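Local coordinates for protein putative ribose 5-phosphate isomerase (Leishmania infantum, PDB 6FXW) that probably interconverts ribose 5-phosphate and ribulose 5-phosphate in the pentose phosphate pathway, as a type B isomerase of the LacAB/RpiB family, at residues L111-R116 / E121-I126; V8-D13 / E22-V27; D51-V56 / S79-K84; H14-T19 / I69-T74; N28-A33 / T129-E134. One frame throughout, in Å; residues are numbered along the deposited sequence. Where two conformers were deposited one is given.

Interaction 1 (L111-R116 / E121-I126). With SO4 (sulfate ion), chain B.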
# COMPACT_ATOMS: atom_id res chain seq x y z
N LEU A 111 7.00 -14.30 -8.20
CA LEU A 111 6.50 -13.02 -7.75
C LEU A 111 5.13 -12.85 -8.42
O LEU A 111 5.04 -12.88 -9.67
CB LEU A 111 7.43 -11.96 -8.20
CG LEU A 111 6.94 -10.50 -8.18
CD1 LEU A 111 6.60 -10.06 -6.72
CD2 LEU A 111 7.97 -9.62 -8.86
N CYS A 112 4.08 -12.53 -7.64
CA CYS A 112 2.76 -12.23 -8.17
C CYS A 112 2.42 -10.77 -7.88
O CYS A 112 2.59 -10.33 -6.77
CB CYS A 112 1.74 -13.13 -7.54
SG CYS A 112 2.00 -14.88 -7.90
N ILE A 113 2.07 -10.05 -8.91
CA ILE A 113 1.76 -8.61 -8.80
C ILE A 113 0.43 -8.28 -9.50
O ILE A 113 -0.02 -8.98 -10.49
CB ILE A 113 2.86 -7.74 -9.34
CG1 ILE A 113 3.19 -8.14 -10.76
CG2 ILE A 113 4.07 -7.87 -8.44
CD1 ILE A 113 4.26 -7.17 -11.40
N GLY A 114 -0.19 -7.14 -9.13
CA GLY A 114 -1.38 -6.64 -9.75
C GLY A 114 -1.15 -5.36 -10.46
O GLY A 114 -0.61 -4.41 -9.86
N VAL A 115 -1.49 -5.31 -11.72
CA VAL A 115 -1.32 -4.10 -12.50
C VAL A 115 -2.47 -3.13 -12.33
O VAL A 115 -2.32 -1.92 -12.63
CB VAL A 115 -1.17 -4.54 -13.95
CG1 VAL A 115 -2.40 -5.14 -14.54
CG2 VAL A 115 -0.61 -3.49 -14.84
N ARG A 116 -3.63 -3.54 -11.78
CA ARG A 116 -4.72 -2.62 -11.50
C ARG A 116 -4.63 -2.10 -10.06
O ARG A 116 -5.39 -1.16 -9.70
CB ARG A 116 -6.08 -3.28 -11.72
CG ARG A 116 -6.28 -3.70 -13.14
CD ARG A 116 -7.58 -4.47 -13.25
NE ARG A 116 -7.76 -4.92 -14.64
CZ ARG A 116 -8.58 -5.85 -14.98
NH1 ARG A 116 -9.18 -6.60 -14.07
NH2 ARG A 116 -8.72 -6.11 -16.27
N GLU A 121 5.88 2.42 -11.10
CA GLU A 121 7.12 2.63 -10.40
C GLU A 121 7.26 1.72 -9.17
O GLU A 121 8.34 1.32 -8.79
CB GLU A 121 7.34 4.12 -10.00
CG GLU A 121 7.76 4.96 -11.24
CD GLU A 121 8.94 4.41 -12.03
OE1 GLU A 121 9.89 3.96 -11.40
OE2 GLU A 121 8.83 4.31 -13.30
N VAL A 122 6.11 1.41 -8.54
CA VAL A 122 6.12 0.44 -7.46
C VAL A 122 6.43 -0.96 -8.03
O VAL A 122 7.21 -1.69 -7.44
CB VAL A 122 4.77 0.49 -6.69
CG1 VAL A 122 4.58 -0.71 -5.76
CG2 VAL A 122 4.70 1.77 -5.94
N ILE A 123 5.84 -1.29 -9.18
CA ILE A 123 6.18 -2.57 -9.83
C ILE A 123 7.67 -2.64 -10.15
O ILE A 123 8.28 -3.69 -9.92
CB ILE A 123 5.33 -2.77 -11.06
CG1 ILE A 123 3.87 -3.05 -10.65
CG2 ILE A 123 5.83 -3.88 -12.00
CD1 ILE A 123 2.85 -3.06 -11.76
N ARG A 124 8.28 -1.56 -10.58
CA ARG A 124 9.72 -1.57 -10.86
C ARG A 124 10.52 -1.96 -9.60
O ARG A 124 11.39 -2.87 -9.63
CB ARG A 124 10.17 -0.22 -11.40
CG ARG A 124 11.63 -0.29 -11.82
CD ARG A 124 12.22 1.08 -12.15
NE ARG A 124 11.46 1.87 -13.04
CZ ARG A 124 11.49 1.76 -14.39
NH1 ARG A 124 12.26 0.86 -15.06
NH2 ARG A 124 10.71 2.55 -15.07
N ASP A 125 10.22 -1.30 -8.47
CA ASP A 125 10.90 -1.61 -7.23
C ASP A 125 10.67 -3.01 -6.77
O ASP A 125 11.57 -3.70 -6.30
CB ASP A 125 10.46 -0.61 -6.15
CG ASP A 125 10.97 -0.96 -4.71
OD1 ASP A 125 12.17 -1.17 -4.54
OD2 ASP A 125 10.09 -0.79 -3.85
N ILE A 126 9.44 -3.49 -6.91
CA ILE A 126 9.12 -4.85 -6.49
C ILE A 126 9.98 -5.85 -7.28
O ILE A 126 10.56 -6.80 -6.71
CB ILE A 126 7.63 -5.16 -6.66
CG1 ILE A 126 6.72 -4.33 -5.74
CG2 ILE A 126 7.33 -6.64 -6.49
CD1 ILE A 126 5.23 -4.38 -6.05
S SO4 B . -11.84 -8.81 -16.00
O1 SO4 B . -13.08 -7.97 -16.25
O2 SO4 B . -10.73 -8.27 -16.78
O3 SO4 B . -11.63 -8.64 -14.46
O4 SO4 B . -12.18 -10.14 -16.42

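Interaction 2 (V8-D13 / E22-V27)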
# COMPACT_ATOMS: atom_id res chain seq x y z
N VAL A 8 14.12 -15.56 -16.25
CA VAL A 8 12.79 -15.12 -15.72
C VAL A 8 11.72 -15.47 -16.75
O VAL A 8 11.77 -15.04 -17.93
CB VAL A 8 12.81 -13.62 -15.43
CG1 VAL A 8 11.38 -13.21 -14.97
CG2 VAL A 8 13.91 -13.25 -14.42
N ALA A 9 10.69 -16.17 -16.32
CA ALA A 9 9.49 -16.35 -17.08
C ALA A 9 8.40 -15.37 -16.58
O ALA A 9 8.07 -15.41 -15.40
CB ALA A 9 8.98 -17.79 -16.94
N LEU A 10 7.89 -14.60 -17.49
CA LEU A 10 6.88 -13.57 -17.19
C LEU A 10 5.58 -14.02 -17.80
O LEU A 10 5.49 -14.16 -19.05
CB LEU A 10 7.27 -12.21 -17.77
CG LEU A 10 6.18 -11.14 -17.73
CD1 LEU A 10 5.94 -10.71 -16.29
CD2 LEU A 10 6.54 -9.89 -18.54
N GLY A 11 4.54 -14.20 -17.01
CA GLY A 11 3.20 -14.55 -17.53
C GLY A 11 2.17 -13.55 -17.05
O GLY A 11 2.31 -12.94 -15.98
N CYS A 12 1.13 -13.38 -17.80
CA CYS A 12 0.10 -12.49 -17.35
C CYS A 12 -1.17 -12.84 -18.07
O CYS A 12 -1.19 -13.67 -18.98
CB CYS A 12 0.49 -11.01 -17.58
SG CYS A 12 0.63 -10.67 -19.37
N ASP A 13 -2.26 -12.24 -17.58
CA ASP A 13 -3.55 -12.29 -18.29
C ASP A 13 -3.72 -10.98 -19.06
O ASP A 13 -2.77 -10.18 -19.17
CB ASP A 13 -4.70 -12.69 -17.39
CG ASP A 13 -5.11 -11.62 -16.35
OD1 ASP A 13 -4.53 -10.52 -16.36
OD2 ASP A 13 -6.08 -11.86 -15.65
N GLU A 22 6.42 -3.00 -21.26
CA GLU A 22 7.02 -2.10 -20.20
C GLU A 22 7.55 -2.89 -19.02
O GLU A 22 8.62 -2.66 -18.51
CB GLU A 22 6.01 -1.04 -19.85
CG GLU A 22 6.44 -0.07 -18.75
CD GLU A 22 5.45 1.07 -18.45
OE1 GLU A 22 4.29 1.12 -18.92
OE2 GLU A 22 5.90 1.92 -17.63
N ILE A 23 6.79 -3.90 -18.61
CA ILE A 23 7.25 -4.77 -17.51
C ILE A 23 8.49 -5.58 -17.92
O ILE A 23 9.44 -5.72 -17.17
CB ILE A 23 6.07 -5.67 -17.01
CG1 ILE A 23 4.96 -4.76 -16.49
CG2 ILE A 23 6.59 -6.67 -16.03
CD1 ILE A 23 3.64 -5.46 -16.17
N MET A 24 8.48 -6.13 -19.14
CA MET A 24 9.64 -6.91 -19.62
C MET A 24 10.85 -6.02 -19.67
O MET A 24 11.91 -6.42 -19.25
CB MET A 24 9.42 -7.44 -21.03
CG MET A 24 8.53 -8.63 -21.04
SD MET A 24 8.12 -9.05 -22.73
CE MET A 24 9.66 -9.62 -23.46
N ASP A 25 10.62 -4.77 -20.09
CA ASP A 25 11.74 -3.80 -20.10
C ASP A 25 12.32 -3.57 -18.74
O ASP A 25 13.55 -3.49 -18.55
CB ASP A 25 11.31 -2.46 -20.69
CG ASP A 25 11.01 -2.50 -22.16
OD1 ASP A 25 11.39 -3.46 -22.82
OD2 ASP A 25 10.26 -1.65 -22.63
N MET A 26 11.48 -3.46 -17.72
CA MET A 26 11.99 -3.39 -16.31
C MET A 26 12.81 -4.55 -15.85
O MET A 26 13.80 -4.41 -15.10
CB MET A 26 10.83 -3.21 -15.31
CG MET A 26 10.03 -2.01 -15.54
SD MET A 26 8.59 -2.01 -14.38
CE MET A 26 8.37 -0.40 -14.70
N VAL A 27 12.37 -5.77 -16.21
CA VAL A 27 13.07 -6.93 -15.86
C VAL A 27 14.48 -6.87 -16.50
O VAL A 27 15.48 -7.14 -15.84
CB VAL A 27 12.34 -8.21 -16.26
CG1 VAL A 27 13.20 -9.42 -15.93
CG2 VAL A 27 10.98 -8.28 -15.56

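Interaction 3 (D51-V56 / S79-K84)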
# COMPACT_ATOMS: atom_id res chain seq x y z
N ASP A 51 -4.42 -20.29 -16.66
CA ASP A 51 -3.71 -20.92 -17.75
C ASP A 51 -2.26 -20.40 -17.91
O ASP A 51 -1.35 -21.19 -18.27
CB ASP A 51 -4.45 -20.76 -19.06
CG ASP A 51 -5.87 -21.44 -19.07
OD1 ASP A 51 -5.98 -22.54 -18.47
OD2 ASP A 51 -6.83 -20.84 -19.62
N TYR A 52 -2.05 -19.11 -17.69
CA TYR A 52 -0.75 -18.51 -17.78
C TYR A 52 0.10 -18.71 -16.54
O TYR A 52 1.31 -18.91 -16.65
CB TYR A 52 -0.95 -17.02 -18.16
CG TYR A 52 -1.57 -16.90 -19.56
CD1 TYR A 52 -0.80 -16.95 -20.68
CD2 TYR A 52 -2.92 -16.88 -19.72
CE1 TYR A 52 -1.38 -16.94 -21.93
CE2 TYR A 52 -3.50 -16.90 -20.97
CZ TYR A 52 -2.72 -16.95 -22.04
OH TYR A 52 -3.26 -16.97 -23.31
N ALA A 53 -0.56 -18.78 -15.36
CA ALA A 53 0.13 -19.24 -14.19
C ALA A 53 0.78 -20.59 -14.43
O ALA A 53 1.94 -20.84 -14.13
CB ALA A 53 -0.80 -19.34 -13.03
N ALA A 54 -0.00 -21.50 -15.07
CA ALA A 54 0.50 -22.86 -15.30
C ALA A 54 1.69 -22.84 -16.25
O ALA A 54 2.67 -23.60 -16.03
CB ALA A 54 -0.65 -23.71 -15.82
N GLN A 55 1.65 -22.06 -17.30
CA GLN A 55 2.79 -21.93 -18.19
C GLN A 55 4.07 -21.58 -17.50
O GLN A 55 5.14 -22.18 -17.69
CB GLN A 55 2.58 -20.98 -19.39
CG GLN A 55 1.56 -21.39 -20.40
CD GLN A 55 1.60 -20.55 -21.66
OE1 GLN A 55 0.57 -19.97 -22.03
NE2 GLN A 55 2.78 -20.46 -22.36
N VAL A 56 4.01 -20.58 -16.63
CA VAL A 56 5.20 -20.10 -15.92
C VAL A 56 5.68 -21.18 -14.91
O VAL A 56 6.89 -21.48 -14.75
CB VAL A 56 4.89 -18.77 -15.18
CG1 VAL A 56 6.00 -18.38 -14.28
CG2 VAL A 56 4.76 -17.66 -16.21
N SER A 79 -1.42 -15.80 -7.60
CA SER A 79 -0.86 -16.40 -6.37
C SER A 79 -1.55 -17.71 -6.03
O SER A 79 -0.86 -18.70 -5.71
CB SER A 79 -0.95 -15.45 -5.15
OG SER A 79 -0.84 -16.13 -3.87
N ILE A 80 -2.86 -17.70 -6.10
CA ILE A 80 -3.59 -18.93 -5.78
C ILE A 80 -3.27 -20.03 -6.78
O ILE A 80 -2.91 -21.14 -6.38
CB ILE A 80 -5.10 -18.66 -5.72
CG1 ILE A 80 -5.41 -17.66 -4.56
CG2 ILE A 80 -5.85 -19.96 -5.47
CD1 ILE A 80 -6.75 -17.02 -4.66
N ALA A 81 -3.42 -19.72 -8.05
CA ALA A 81 -3.22 -20.74 -9.08
C ALA A 81 -1.78 -21.29 -9.04
O ALA A 81 -1.55 -22.51 -9.11
CB ALA A 81 -3.48 -20.15 -10.40
N ALA A 82 -0.78 -20.43 -8.92
CA ALA A 82 0.63 -20.89 -8.96
C ALA A 82 0.96 -21.79 -7.80
O ALA A 82 1.71 -22.73 -7.88
CB ALA A 82 1.60 -19.70 -9.03
N ASN A 83 0.43 -21.40 -6.62
CA ASN A 83 0.67 -22.20 -5.42
C ASN A 83 0.05 -23.59 -5.48
O ASN A 83 0.40 -24.45 -4.68
CB ASN A 83 0.30 -21.46 -4.14
CG ASN A 83 1.35 -20.47 -3.73
OD1 ASN A 83 2.52 -20.81 -3.59
ND2 ASN A 83 0.93 -19.20 -3.50
N LYS A 84 -0.84 -23.83 -6.41
CA LYS A 84 -1.39 -25.18 -6.61
C LYS A 84 -0.43 -26.14 -7.25
O LYS A 84 -0.62 -27.35 -7.20
CB LYS A 84 -2.69 -25.18 -7.39
CG LYS A 84 -3.84 -24.47 -6.66
CD LYS A 84 -4.14 -24.92 -5.25
CE LYS A 84 -5.25 -24.15 -4.61
NZ LYS A 84 -5.55 -24.84 -3.30

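Interaction 4 (H14-T19 / I69-T74). With SO4 (sulfate ion), chain B.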
# COMPACT_ATOMS: atom_id res chain seq x y z
N HIS A 14 -4.90 -10.71 -19.52
CA HIS A 14 -5.14 -9.57 -20.38
C HIS A 14 -5.06 -8.27 -19.57
O HIS A 14 -4.92 -7.20 -20.13
CB HIS A 14 -6.52 -9.64 -20.99
CG HIS A 14 -7.56 -9.92 -20.02
ND1 HIS A 14 -7.79 -11.18 -19.52
CD2 HIS A 14 -8.36 -9.05 -19.33
CE1 HIS A 14 -8.69 -11.07 -18.54
NE2 HIS A 14 -9.08 -9.79 -18.45
N ALA A 15 -5.16 -8.36 -18.25
CA ALA A 15 -5.09 -7.09 -17.47
C ALA A 15 -3.76 -6.38 -17.72
O ALA A 15 -3.67 -5.12 -17.68
CB ALA A 15 -5.24 -7.37 -16.04
N ALA A 16 -2.69 -7.14 -17.99
CA ALA A 16 -1.38 -6.62 -18.17
C ALA A 16 -0.97 -6.55 -19.63
O ALA A 16 0.17 -6.25 -19.95
CB ALA A 16 -0.35 -7.41 -17.39
N TYR A 17 -1.91 -6.74 -20.51
CA TYR A 17 -1.51 -6.81 -21.95
C TYR A 17 -0.99 -5.47 -22.41
O TYR A 17 0.06 -5.42 -23.05
CB TYR A 17 -2.64 -7.33 -22.81
CG TYR A 17 -2.27 -7.44 -24.24
CD1 TYR A 17 -1.39 -8.41 -24.64
CD2 TYR A 17 -2.86 -6.64 -25.16
CE1 TYR A 17 -1.03 -8.55 -25.98
CE2 TYR A 17 -2.50 -6.71 -26.50
CZ TYR A 17 -1.60 -7.70 -26.88
OH TYR A 17 -1.24 -7.90 -28.23
N ALA A 18 -1.64 -4.38 -22.04
CA ALA A 18 -1.19 -3.07 -22.41
C ALA A 18 0.20 -2.72 -21.92
O ALA A 18 0.92 -2.02 -22.62
CB ALA A 18 -2.20 -2.05 -21.97
N THR A 19 0.61 -3.24 -20.77
CA THR A 19 1.86 -2.87 -20.10
C THR A 19 2.89 -3.95 -20.13
O THR A 19 3.95 -3.79 -19.58
CB THR A 19 1.63 -2.49 -18.61
OG1 THR A 19 0.84 -3.50 -18.03
CG2 THR A 19 0.91 -1.12 -18.49
N ILE A 69 7.52 -14.33 -12.84
CA ILE A 69 6.69 -13.17 -12.46
C ILE A 69 5.34 -13.40 -13.06
O ILE A 69 5.26 -13.59 -14.28
CB ILE A 69 7.35 -11.89 -12.95
CG1 ILE A 69 8.76 -11.73 -12.34
CG2 ILE A 69 6.49 -10.72 -12.59
CD1 ILE A 69 9.54 -10.53 -12.88
N LEU A 70 4.25 -13.29 -12.31
CA LEU A 70 2.91 -13.46 -12.77
C LEU A 70 2.11 -12.19 -12.47
O LEU A 70 2.18 -11.68 -11.36
CB LEU A 70 2.25 -14.66 -12.13
CG LEU A 70 2.77 -16.01 -12.59
CD1 LEU A 70 2.16 -17.12 -11.77
CD2 LEU A 70 2.44 -16.20 -14.05
N VAL A 71 1.40 -11.70 -13.46
CA VAL A 71 0.70 -10.39 -13.40
C VAL A 71 -0.76 -10.62 -13.77
O VAL A 71 -1.10 -11.15 -14.85
CB VAL A 71 1.35 -9.38 -14.30
CG1 VAL A 71 0.78 -8.00 -13.97
CG2 VAL A 71 2.82 -9.36 -14.28
N CYS A 72 -1.67 -10.23 -12.89
CA CYS A 72 -3.14 -10.17 -13.17
C CYS A 72 -3.64 -8.83 -12.69
O CYS A 72 -2.82 -7.94 -12.34
CB CYS A 72 -3.95 -11.38 -12.72
SG CYS A 72 -4.01 -11.62 -10.97
N GLY A 73 -4.94 -8.66 -12.56
CA GLY A 73 -5.40 -7.39 -12.09
C GLY A 73 -4.90 -7.06 -10.68
O GLY A 73 -4.51 -5.90 -10.40
N THR A 74 -4.86 -8.03 -9.77
CA THR A 74 -4.47 -7.80 -8.38
C THR A 74 -3.27 -8.61 -7.94
O THR A 74 -2.71 -8.39 -6.88
CB THR A 74 -5.58 -8.21 -7.43
OG1 THR A 74 -5.82 -9.61 -7.57
CG2 THR A 74 -6.83 -7.41 -7.67
S SO4 B . -11.84 -8.81 -16.00
O1 SO4 B . -13.08 -7.97 -16.25
O2 SO4 B . -10.73 -8.27 -16.78
O3 SO4 B . -11.63 -8.64 -14.46
O4 SO4 B . -12.18 -10.14 -16.42

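Interaction 5 (N28-A33 / T129-E134)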
# COMPACT_ATOMS: atom_id res chain seq x y z
N ASN A 28 14.53 -6.57 -17.77
CA ASN A 28 15.82 -6.52 -18.49
C ASN A 28 16.71 -5.42 -17.88
O ASN A 28 17.91 -5.62 -17.63
CB ASN A 28 15.54 -6.28 -19.98
CG ASN A 28 15.19 -7.58 -20.71
OD1 ASN A 28 15.83 -8.62 -20.47
ND2 ASN A 28 14.18 -7.53 -21.55
N ALA A 29 16.09 -4.30 -17.54
CA ALA A 29 16.88 -3.13 -17.06
C ALA A 29 17.34 -3.32 -15.64
O ALA A 29 18.19 -2.56 -15.14
CB ALA A 29 16.06 -1.89 -17.20
N SER A 30 16.85 -4.34 -14.96
CA SER A 30 17.18 -4.53 -13.58
C SER A 30 18.65 -4.96 -13.41
O SER A 30 19.16 -4.90 -12.30
CB SER A 30 16.29 -5.62 -12.97
OG SER A 30 16.69 -6.92 -13.37
N GLY A 31 19.24 -5.54 -14.46
CA GLY A 31 20.54 -6.16 -14.40
C GLY A 31 20.56 -7.53 -13.84
O GLY A 31 21.59 -8.20 -13.83
N ALA A 32 19.42 -8.01 -13.29
CA ALA A 32 19.42 -9.23 -12.59
C ALA A 32 18.81 -10.39 -13.35
O ALA A 32 18.64 -11.48 -12.80
CB ALA A 32 18.64 -9.02 -11.27
N ALA A 33 18.56 -10.20 -14.65
CA ALA A 33 18.03 -11.23 -15.49
C ALA A 33 18.96 -11.58 -16.63
O ALA A 33 19.37 -10.67 -17.35
CB ALA A 33 16.71 -10.78 -16.08
N THR A 129 13.76 -5.71 -6.46
CA THR A 129 14.01 -6.27 -5.15
C THR A 129 13.87 -7.79 -5.18
O THR A 129 14.68 -8.50 -4.66
CB THR A 129 13.06 -5.64 -4.19
OG1 THR A 129 13.28 -4.20 -4.23
CG2 THR A 129 13.29 -6.22 -2.76
N PHE A 130 12.78 -8.28 -5.77
CA PHE A 130 12.56 -9.74 -5.82
C PHE A 130 13.67 -10.49 -6.50
O PHE A 130 14.11 -11.56 -6.06
CB PHE A 130 11.23 -10.01 -6.52
CG PHE A 130 10.77 -11.44 -6.47
CD1 PHE A 130 10.04 -11.92 -5.41
CD2 PHE A 130 11.07 -12.31 -7.49
CE1 PHE A 130 9.54 -13.18 -5.35
CE2 PHE A 130 10.61 -13.61 -7.43
CZ PHE A 130 9.89 -14.07 -6.35
N LEU A 131 14.11 -9.90 -7.62
CA LEU A 131 15.20 -10.56 -8.37
C LEU A 131 16.58 -10.49 -7.77
O LEU A 131 17.48 -11.26 -8.20
CB LEU A 131 15.28 -10.00 -9.78
CG LEU A 131 14.07 -10.24 -10.69
CD1 LEU A 131 14.17 -9.54 -12.09
CD2 LEU A 131 13.73 -11.74 -10.82
N THR A 132 16.80 -9.58 -6.84
CA THR A 132 18.12 -9.43 -6.24
C THR A 132 18.23 -9.79 -4.80
O THR A 132 19.21 -9.43 -4.15
CB THR A 132 18.61 -8.01 -6.43
OG1 THR A 132 17.71 -7.04 -5.85
CG2 THR A 132 18.65 -7.58 -7.92
N THR A 133 17.23 -10.41 -4.21
CA THR A 133 17.23 -10.76 -2.81
C THR A 133 17.35 -12.28 -2.69
O THR A 133 16.67 -13.05 -3.32
CB THR A 133 15.97 -10.22 -2.05
OG1 THR A 133 15.86 -8.82 -2.23
CG2 THR A 133 16.04 -10.54 -0.57
N GLU A 134 18.28 -12.70 -1.83
CA GLU A 134 18.49 -14.13 -1.55
C GLU A 134 17.85 -14.58 -0.27
O GLU A 134 17.62 -13.73 0.64
CB GLU A 134 19.99 -14.42 -1.51
CG GLU A 134 20.57 -14.47 -2.94
CD GLU A 134 19.97 -15.58 -3.82
OE1 GLU A 134 18.95 -15.38 -4.60
OE2 GLU A 134 20.53 -16.71 -3.72

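Interaction 1 (L111-R116 / E121-I126)
Ile113 and Ile123 mark the level at which strand 111-114 and helix 121-126 come closest, their CA atoms 7.6 Å apart and the two directions nearly antiparallel at 175°. The axes lie 10.0 Å from one another, a spacing usual for a helix laid on a sheet, and branched aliphatic side chains bridge it. The leucine fork of Leu111 stands nearly perpendicular to Ile126, its two methyls both bearing on Ile126 CG2, with CD1 the nearer at 3.5 Å. That same Ile126 methyl also meets Ile113 CG2 at 4.0 Å, where the two isoleucines lie alongside each other, pointing opposite ways. In Ile113 a chi1 of 54° places CG1 between the backbone N and the carbonyl carbon, and the extended end of the chain carries CD1 to Ile123 CG2 at 3.7 Å. Arg116, two residues past the strand, extends away from the helix and presents the edge of its guanidinium to a sulfate ion, which lies in the guanidinium plane. The grip is double: NH2 of Arg116 binds sulfate O2 at 3.0 Å in a nearly straight bond (168°), and NH1 binds O3 at 3.2 Å. On the helix, Arg124 takes Glu121 side-on, NE to OE1 and NH2 to OE2. Around the strand-helix contact, Leu111 leans on Ile69 of the neighbouring strand 67-72, while Met26 of helix 20-29 flanks Ile123, so helix 120-131 shares this face of the parallel sheet with helix 20-29.

Interaction 2 (V8-D13 / E22-V27)
Leu10 and Ile23 meet at about a right angle in the first beta-alpha-beta unit of this Rossmann-like fold, where strand 6-12 leads into helix 20-29 and on to strand 33-38. The strand and helix segments run nearly antiparallel, 161° apart, and their axes keep 10.3 Å between them. With CG of Leu10 anti to the backbone N (chi1 169°), the leucine fork opens against the helix: CD1 and CD2 both lie 4.1 Å from Ile23 CG2, so one isoleucine methyl sits over the fork. CD2 turns at the same time to the flank of the helix, where Met24 passes at a slant. In the Met24 conformer described here its CG comes within 3.4 Å of Leu10 CD2, a distance tighter than usual, but the methionine has two conformers and the closeness is doubtful. Met24 then bends at its sulfur, and it also touches Tyr38 of strand 33-38. On the other side of the unit, Leu10 rests against Ile69 of strand 67-72, and Ile23 reaches Ile127 of helix 120-131. One helical turn beyond Ile23, Val27 lies askew to Val8, and its CG1 stands 4.2 Å from Val8 CG2.

Interaction 3 (D51-V56 / S79-K84)
Helical torsions at Ala53 (phi -54°) and Ala81 (phi -61°) set the direction of each CB methyl through the backbone alone, so the meeting of the two methyls depends on how their helices are placed. The meeting is a helix-helix contact of the Rossmann-like alpha/beta fold, made by helices 49-61 and 76-83, which precede and follow strand 67-72 in the chain. Ala53 CB and Ala81 CB touch at 3.8 Å. Small side chains let the backbones draw unusually near: the CA atoms of Ala53 and Ala82 are 5.5 Å apart, and Ala53 CB stands 4.3 Å from the backbone N of Ala82. One methyl therefore bears on both the side chain of one residue and the main chain of the next. Beneath the pair lies Leu70 of strand 67-72, which both Ala53 and Ala82 touch, so the helices share the face of the sheet opposite to the one that Ile69 and Val71 face. The far side of helix 76-83 meets the fourth subunit, where Lys84 NZ makes a salt bridge with Glu152 of the fourth subunit and hydrogen bonds to the carbonyl oxygens of Ile88 and Asn83 of that subunit, a setting that probably favours a charged ammonium. Asn83 turns its OD1 to the backbone N of Ala90. Within its own segment, Ser79 O accepts a hydrogen bond from the backbone N of Asn83 at 3.1 Å, and it is approached at 2.9 Å by ND2 of the same asparagine in a weak bond bent to 120°.

Interaction 4 (H14-T19 / I69-T74)
Val71 meets the loop through Ala16, and its side chain can be followed outward from CB, which lies 4.0 Å from Ala16 CB. With chi1 at -168°, CG1 stands anti to the backbone N, and this branch makes the closer touch, 3.6 Å to Ala16 CB. The other branch, CG2, turns from the loop toward the neighbouring strands, where it lies 3.7 Å from Ile113 CG1; the valine also leans on Leu10. One valine thus touches the loop with one branch and a neighbouring strand with the other. A residue earlier in the loop, Ala15 lies over the end of the strand, its CB facing the backbone N of Gly73 at 3.7 Å, and the CA atoms of Ala15 and Gly73 come within 5.4 Å. The methyl rests on the main chain, near Gly73 N and the carbonyl carbon of Cys72. Ala15 is itself tied down, its N bonded to OD1 of Asp13. This leaves His14 at the outer rim. With chi1 at 48° and chi2 at -77°, its ring meets at its edge a sulfate ion, probably from the crystallisation liquor, and NE2 donates to sulfate O2 over 2.8 Å. Arg116 and, from the fourth subunit, Arg140 and Arg144 complete the cluster. An anion held at the C-terminal ends of parallel strands and shared between subunits is consistent with the phosphate-binding site of type B ribose 5-phosphate isomerases.

Interaction 5 (N28-A33 / T129-E134)
Ala32 sets its methyl against two residues of the facing segment, with CB 3.6 Å from Thr132 CG2 and 3.8 Å from Leu131 CB. Beside it, Ser30 OG lies 3.9 Å from Leu131 CD1, a van der Waals contact for an oxygen whose hydrogen bonds lie elsewhere. The next shell explains why the alanine stands where it does. Ser30 OG accepts from the backbone N of Ala32 at 2.9 Å and 165°, an ST turn that bends the chain back, and the same hydroxyl donates to Val27 O in the last part of helix 20-29. Gly31 lies between them with a positive phi of 81°, the first residue to leave the helical path. On the other segment, a chi1 of 59° directs Thr132 OG1 to Glu128 O, which leaves CG2 to face Ala32. Thr129 O is gripped from opposite faces of its plane, by Thr132 N at 3.2 Å and by Thr133 OG1 at 2.7 Å. Farther out, Leu131 leans on Val8 and Val27, and Ala32 is joined by its backbone to Lys6, so the chain leaving helix 20-29 is fastened to the sheet. The contact is mostly carbon against carbon, with one hydroxyl oxygen at its side. Ser30 OG is held by Ala32 N and Val27 O, and the bond of Thr132 OG1 to Glu128 O goes with a rotation that turns carbon toward Ala32.

From the N terminus, interaction 2 closes first, a short loop that binds strand 6-12 to helix 20-29. Interaction 4 opens within that loop and closes much later on strand 67-72, so the two cross. Interaction 5 opens just after interaction 2 is complete and closes the longest loop; it crosses interaction 4 and encloses both interaction 3 and interaction 1. Interaction 3 also crosses interaction 4, since strand 67-72 runs between its helices. Interaction 1 comes last to open, a short strand-to-helix closure. Together, interactions 1, 2 and 5 tie helices 20-29 and 120-131 to one face of the sheet, interaction 3 joins helices on the other, and interactions 1 and 4 converge on the sulfate.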